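Local coordinates for protein 2-hydroxyisobutyryl-CoA synthetase (Aquincola tertiaricarbonis, PDB 6HDY) that belongs to the ANL clan of AMP-binding enzymes, pairing a large AMP-binding region with a separate C-terminal domain, at residues 41-44 with 45-48; 33-36 with 37-40. All coordinates share one frame; numbering follows the deposited sequence.

Contact 1 of 2, residues 41-44 with 45-48; sequences MPAA and ERDK
Pro42 O meets the backbone N atoms of both Glu45 and Arg46 as the chain turns from loop into the first turn of helix 43-64. The i-to-i+4 bond from Arg46 N to Pro42 O (3.2 Å) lies in the carbonyl plane, whereas Glu45 N, at 2.9 Å from Pro42 O, comes from above that plane at a bent N-H angle of 131°. One residue on, Asp47 N donates to Ala43 O at 2.9 Å and continues the helical pattern, while the bond from Lys48 N to Ala44 O is only weak. Pro42 holds the N-cap position, where its ring fixes phi and the missing N-H costs the helix nothing.

Among the side chains, Met41 packs against Arg46. With chi1 at 70°, Met41 CG stands between its backbone N and carbonyl carbon, and the thioether is turned toward the first helical turn. There Met41 SD lies 3.8 Å from Arg46 CB, and the Met41 side chain crosses that of Glu45 at about a right angle, with Met41 CE 3.8 Å from Glu45 CB. Met41 CG itself sits over one face of the Arg46 guanidinium, displaced toward its rim. A flexible, unbranched thioether suits this place, since it can follow both the aliphatic stem and the flat head of the arginine. Arg46 stays extended as far as CG and CD, then bends at chi3, bringing its buried head to Arg38 O and Thr358 OG1, to both of which it hydrogen bonds. Ala43 and Ala44 add little bulk to the first turn.

Glu45, an acid in the first turn, probably interacts favourably with the helix dipole. Met41 supplies nonpolar cover while hydrogen bonds satisfy the polar head of Arg46, which ties the helix start to the preceding short helix, 36-40, and to Thr358.

Contact 2 of 2, residues 33-36 with 37-40; sequences YWFP and RRET
Glu39 folds back over the start of helix 36-40 and receives Phe35 N on OE1 at 3.0 Å, in a nearly straight bond of 167°. The donor arrives from well above the carboxylate plane. Beyond CG the Glu39 chain is fully extended, long enough to span the turn, and its backbone N returns a bond to Phe35 O at 3.1 Å. Phe35, the N-cap residue, is thus gripped through both its N-H and its carbonyl. The other carboxylate oxygen, Glu39 OE2, approaches Tyr33 CB and the edge of the tyrosine ring, and a water that accepts from Trp34 N probably donates to Glu39 OE2.

The Phe35 ring runs alongside Arg38, pointing the same way, with ring and guanidinium planes only 12° apart; Phe35 CD2 meets Arg38 CD at 4.1 Å. The guanidinium goes on to salt bridges with Glu331 and Asp302.

Pro36 occupies the first helical position, where its lack of an N-H does no harm and its ring stiffens the turn. Its carbonyl oxygen takes two bonds from Thr40 on opposite faces of its plane: Thr40 N at 2.9 Å and Thr40 OG1 at 2.7 Å from Pro36 O. A chi1 of 75° turns this hydroxyl back toward the helix and leaves Thr40 CG2 over the centre of the Tyr33 ring, a CH-pi contact 3.5 Å from the centroid.

The carboxylate of Glu39 also forms salt bridges with Arg153 and Arg357, which probably keep this buried acid ionised and let it join the short helix to helix 141-157, which carries Arg153, and to the loop of Arg357.

Contact 2 comes first along the chain and contact 1 follows at once: residues 33-40 form the loop and short helix 36-40, and residues 41-48 turn into the long helix 43-64. Their centres are 12 Å apart, on the same side of the chain's centre, 23 Å (contact 2) and 26 Å (contact 1) from it. Each covers the start of one helix, and a proline stands at or just inside each start. Besides sharing the reach of Arg46 to helix 36-40, the two touch where Pro42 CD packs 3.6 Å from Arg37 NH2. Thr358, bonded to both contacts, helps fix this pair of consecutive N-terminal helices to the body of the protein.

Contact 1 of 2, residues 41-44 with 45-48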
loop_
_atom_site.group_PDB
_atom_site.type_symbol
_atom_site.label_atom_id
_atom_site.label_comp_id
_atom_site.label_asym_id
_atom_site.label_seq_id
_atom_site.Cartn_x
_atom_site.Cartn_y
_atom_site.Cartn_z
ATOM N N MET A 41 32.736 2.289 16.078
ATOM C CA MET A 41 34.183 2.353 15.770
ATOM C C MET A 41 34.741 3.789 15.727
ATOM O O MET A 41 33.964 4.700 15.445
ATOM C CB MET A 41 34.485 1.662 14.433
ATOM C CG MET A 41 33.974 2.407 13.199
ATOM S SD MET A 41 33.920 1.314 11.763
ATOM C CE MET A 41 35.672 1.043 11.482
ATOM N N PRO A 42 36.076 4.035 15.919
ATOM C CA PRO A 42 36.583 5.418 15.789
ATOM C C PRO A 42 36.252 5.977 14.395
ATOM O O PRO A 42 36.453 5.280 13.409
ATOM C CB PRO A 42 38.095 5.272 16.044
ATOM C CG PRO A 42 38.234 4.010 16.803
ATOM C CD PRO A 42 37.170 3.100 16.252
ATOM N N ALA A 43 35.666 7.198 14.333
ATOM C CA ALA A 43 35.191 7.875 13.109
ATOM C C ALA A 43 36.230 7.962 11.991
ATOM O O ALA A 43 35.866 7.846 10.823
ATOM C CB ALA A 43 34.644 9.258 13.440
ATOM N N ALA A 44 37.514 8.119 12.357
ATOM C CA ALA A 44 38.659 8.187 11.443
ATOM C C ALA A 44 38.927 6.835 10.785
ATOM O O ALA A 44 39.394 6.796 9.646
ATOM C CB ALA A 44 39.902 8.657 12.200
ATOM N N GLU A 45 38.634 5.731 11.511
ATOM C CA GLU A 45 38.765 4.344 11.049
ATOM C C GLU A 45 37.657 4.045 10.023
ATOM O O GLU A 45 37.910 3.366 9.020
ATOM C CB GLU A 45 38.636 3.369 12.236
ATOM C CG GLU A 45 39.909 3.150 13.038
ATOM C CD GLU A 45 40.828 2.069 12.501
ATOM O OE1 GLU A 45 42.061 2.267 12.573
ATOM O OE2 GLU A 45 40.324 1.030 12.006
ATOM N N ARG A 46 36.433 4.555 10.288
ATOM C CA ARG A 46 35.269 4.370 9.419
ATOM C C ARG A 46 35.434 5.180 8.140
ATOM O O ARG A 46 35.140 4.661 7.064
ATOM C CB ARG A 46 33.966 4.763 10.128
ATOM C CG ARG A 46 32.727 4.218 9.413
ATOM C CD ARG A 46 31.463 4.908 9.848
ATOM N NE ARG A 46 31.033 4.473 11.176
ATOM C CZ ARG A 46 31.166 5.195 12.282
ATOM N NH1 ARG A 46 31.715 6.401 12.231
ATOM N NH2 ARG A 46 30.726 4.731 13.441
ATOM N N ASP A 47 35.932 6.436 8.259
ATOM C CA ASP A 47 36.190 7.332 7.127
ATOM C C ASP A 47 37.217 6.755 6.153
ATOM O O ASP A 47 37.152 7.057 4.957
ATOM C CB ASP A 47 36.609 8.725 7.606
ATOM C CG ASP A 47 35.478 9.647 8.029
ATOM O OD1 ASP A 47 34.301 9.205 8.006
ATOM O OD2 ASP A 47 35.770 10.816 8.391
ATOM N N LYS A 48 38.134 5.898 6.655
ATOM C CA LYS A 48 39.129 5.231 5.818
ATOM C C LYS A 48 38.440 4.196 4.922
ATOM O O LYS A 48 38.697 4.137 3.713
ATOM C CB LYS A 48 40.212 4.556 6.675
ATOM C CG LYS A 48 41.243 5.551 7.219
ATOM C CD LYS A 48 42.621 4.929 7.480
ATOM C CE LYS A 48 43.616 5.963 7.974
ATOM N NZ LYS A 48 45.023 5.576 7.683
#

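Contact 2 of 2, residues 33-36 with 37-40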
loop_
_atom_site.group_PDB
_atom_site.type_symbol
_atom_site.label_atom_id
_atom_site.label_comp_id
_atom_site.label_asym_id
_atom_site.label_seq_id
_atom_site.Cartn_x
_atom_site.Cartn_y
_atom_site.Cartn_z
ATOM N N TYR A 33 23.185 -1.828 19.959
ATOM C CA TYR A 33 23.570 -1.709 18.555
ATOM C C TYR A 33 23.343 -2.992 17.764
ATOM O O TYR A 33 23.595 -4.090 18.270
ATOM C CB TYR A 33 25.049 -1.288 18.442
ATOM C CG TYR A 33 25.504 -0.349 19.540
ATOM C CD1 TYR A 33 25.218 1.014 19.485
ATOM C CD2 TYR A 33 26.227 -0.819 20.633
ATOM C CE1 TYR A 33 25.622 1.881 20.498
ATOM C CE2 TYR A 33 26.662 0.044 21.638
ATOM C CZ TYR A 33 26.355 1.392 21.568
ATOM O OH TYR A 33 26.777 2.244 22.557
ATOM N N TRP A 34 22.862 -2.841 16.515
ATOM C CA TRP A 34 22.659 -3.932 15.571
ATOM C C TRP A 34 24.050 -4.359 15.112
ATOM O O TRP A 34 24.362 -5.551 15.147
ATOM C CB TRP A 34 21.777 -3.480 14.389
ATOM C CG TRP A 34 21.539 -4.540 13.347
ATOM C CD1 TRP A 34 22.373 -4.885 12.324
ATOM C CD2 TRP A 34 20.339 -5.306 13.160
ATOM N NE1 TRP A 34 21.791 -5.862 11.544
ATOM C CE2 TRP A 34 20.540 -6.134 12.031
ATOM C CE3 TRP A 34 19.097 -5.355 13.821
ATOM C CZ2 TRP A 34 19.556 -7.009 11.559
ATOM C CZ3 TRP A 34 18.135 -6.244 13.367
ATOM C CH2 TRP A 34 18.374 -7.067 12.257
ATOM N N PHE A 35 24.897 -3.377 14.723
ATOM C CA PHE A 35 26.283 -3.638 14.340
ATOM C C PHE A 35 27.220 -2.840 15.261
ATOM O O PHE A 35 27.546 -1.694 14.948
ATOM C CB PHE A 35 26.544 -3.354 12.853
ATOM C CG PHE A 35 25.942 -4.348 11.881
ATOM C CD1 PHE A 35 25.973 -5.715 12.146
ATOM C CD2 PHE A 35 25.392 -3.919 10.675
ATOM C CE1 PHE A 35 25.476 -6.634 11.221
ATOM C CE2 PHE A 35 24.878 -4.835 9.758
ATOM C CZ PHE A 35 24.918 -6.188 10.036
ATOM N N PRO A 36 27.641 -3.422 16.421
ATOM C CA PRO A 36 28.514 -2.676 17.345
ATOM C C PRO A 36 29.738 -2.013 16.704
ATOM O O PRO A 36 29.976 -0.837 16.983
ATOM C CB PRO A 36 28.915 -3.730 18.394
ATOM C CG PRO A 36 27.780 -4.727 18.372
ATOM C CD PRO A 36 27.317 -4.770 16.946
ATOM N N ARG A 37 30.493 -2.739 15.839
ATOM C CA ARG A 37 31.697 -2.195 15.199
ATOM C C ARG A 37 31.406 -1.030 14.296
ATOM O O ARG A 37 31.853 0.065 14.612
ATOM C CB ARG A 37 32.534 -3.269 14.469
ATOM C CG ARG A 37 33.845 -2.749 13.847
ATOM C CD ARG A 37 34.839 -2.251 14.897
ATOM N NE ARG A 37 36.075 -1.725 14.311
ATOM C CZ ARG A 37 36.915 -0.906 14.944
ATOM N NH1 ARG A 37 38.025 -0.489 14.343
ATOM N NH2 ARG A 37 36.639 -0.480 16.172
ATOM N N ARG A 38 30.623 -1.242 13.206
ATOM C CA ARG A 38 30.267 -0.201 12.231
ATOM C C ARG A 38 29.704 1.077 12.875
ATOM O O ARG A 38 30.072 2.182 12.472
ATOM C CB ARG A 38 29.297 -0.752 11.183
ATOM C CG ARG A 38 29.952 -1.714 10.185
ATOM C CD ARG A 38 28.944 -2.454 9.300
ATOM N NE ARG A 38 28.293 -1.564 8.339
ATOM C CZ ARG A 38 27.724 -1.951 7.201
ATOM N NH1 ARG A 38 27.738 -3.228 6.844
ATOM N NH2 ARG A 38 27.133 -1.062 6.415
ATOM N N GLU A 39 28.885 0.907 13.929
ATOM C CA GLU A 39 28.178 1.967 14.646
ATOM C C GLU A 39 28.995 2.734 15.704
ATOM O O GLU A 39 28.737 3.922 15.909
ATOM C CB GLU A 39 26.897 1.394 15.290
ATOM C CG GLU A 39 25.887 0.830 14.288
ATOM C CD GLU A 39 24.604 0.263 14.868
ATOM O OE1 GLU A 39 23.936 -0.552 14.191
ATOM O OE2 GLU A 39 24.248 0.657 15.998
ATOM N N THR A 40 29.924 2.051 16.407
ATOM C CA THR A 40 30.681 2.656 17.488
ATOM C C THR A 40 32.202 2.729 17.248
ATOM O O THR A 40 32.880 3.213 18.133
ATOM C CB THR A 40 30.376 1.976 18.856
ATOM O OG1 THR A 40 31.016 0.703 18.933
ATOM C CG2 THR A 40 28.895 1.838 19.145
HETATM O O HOH W 1 21.282 -0.280 15.919
#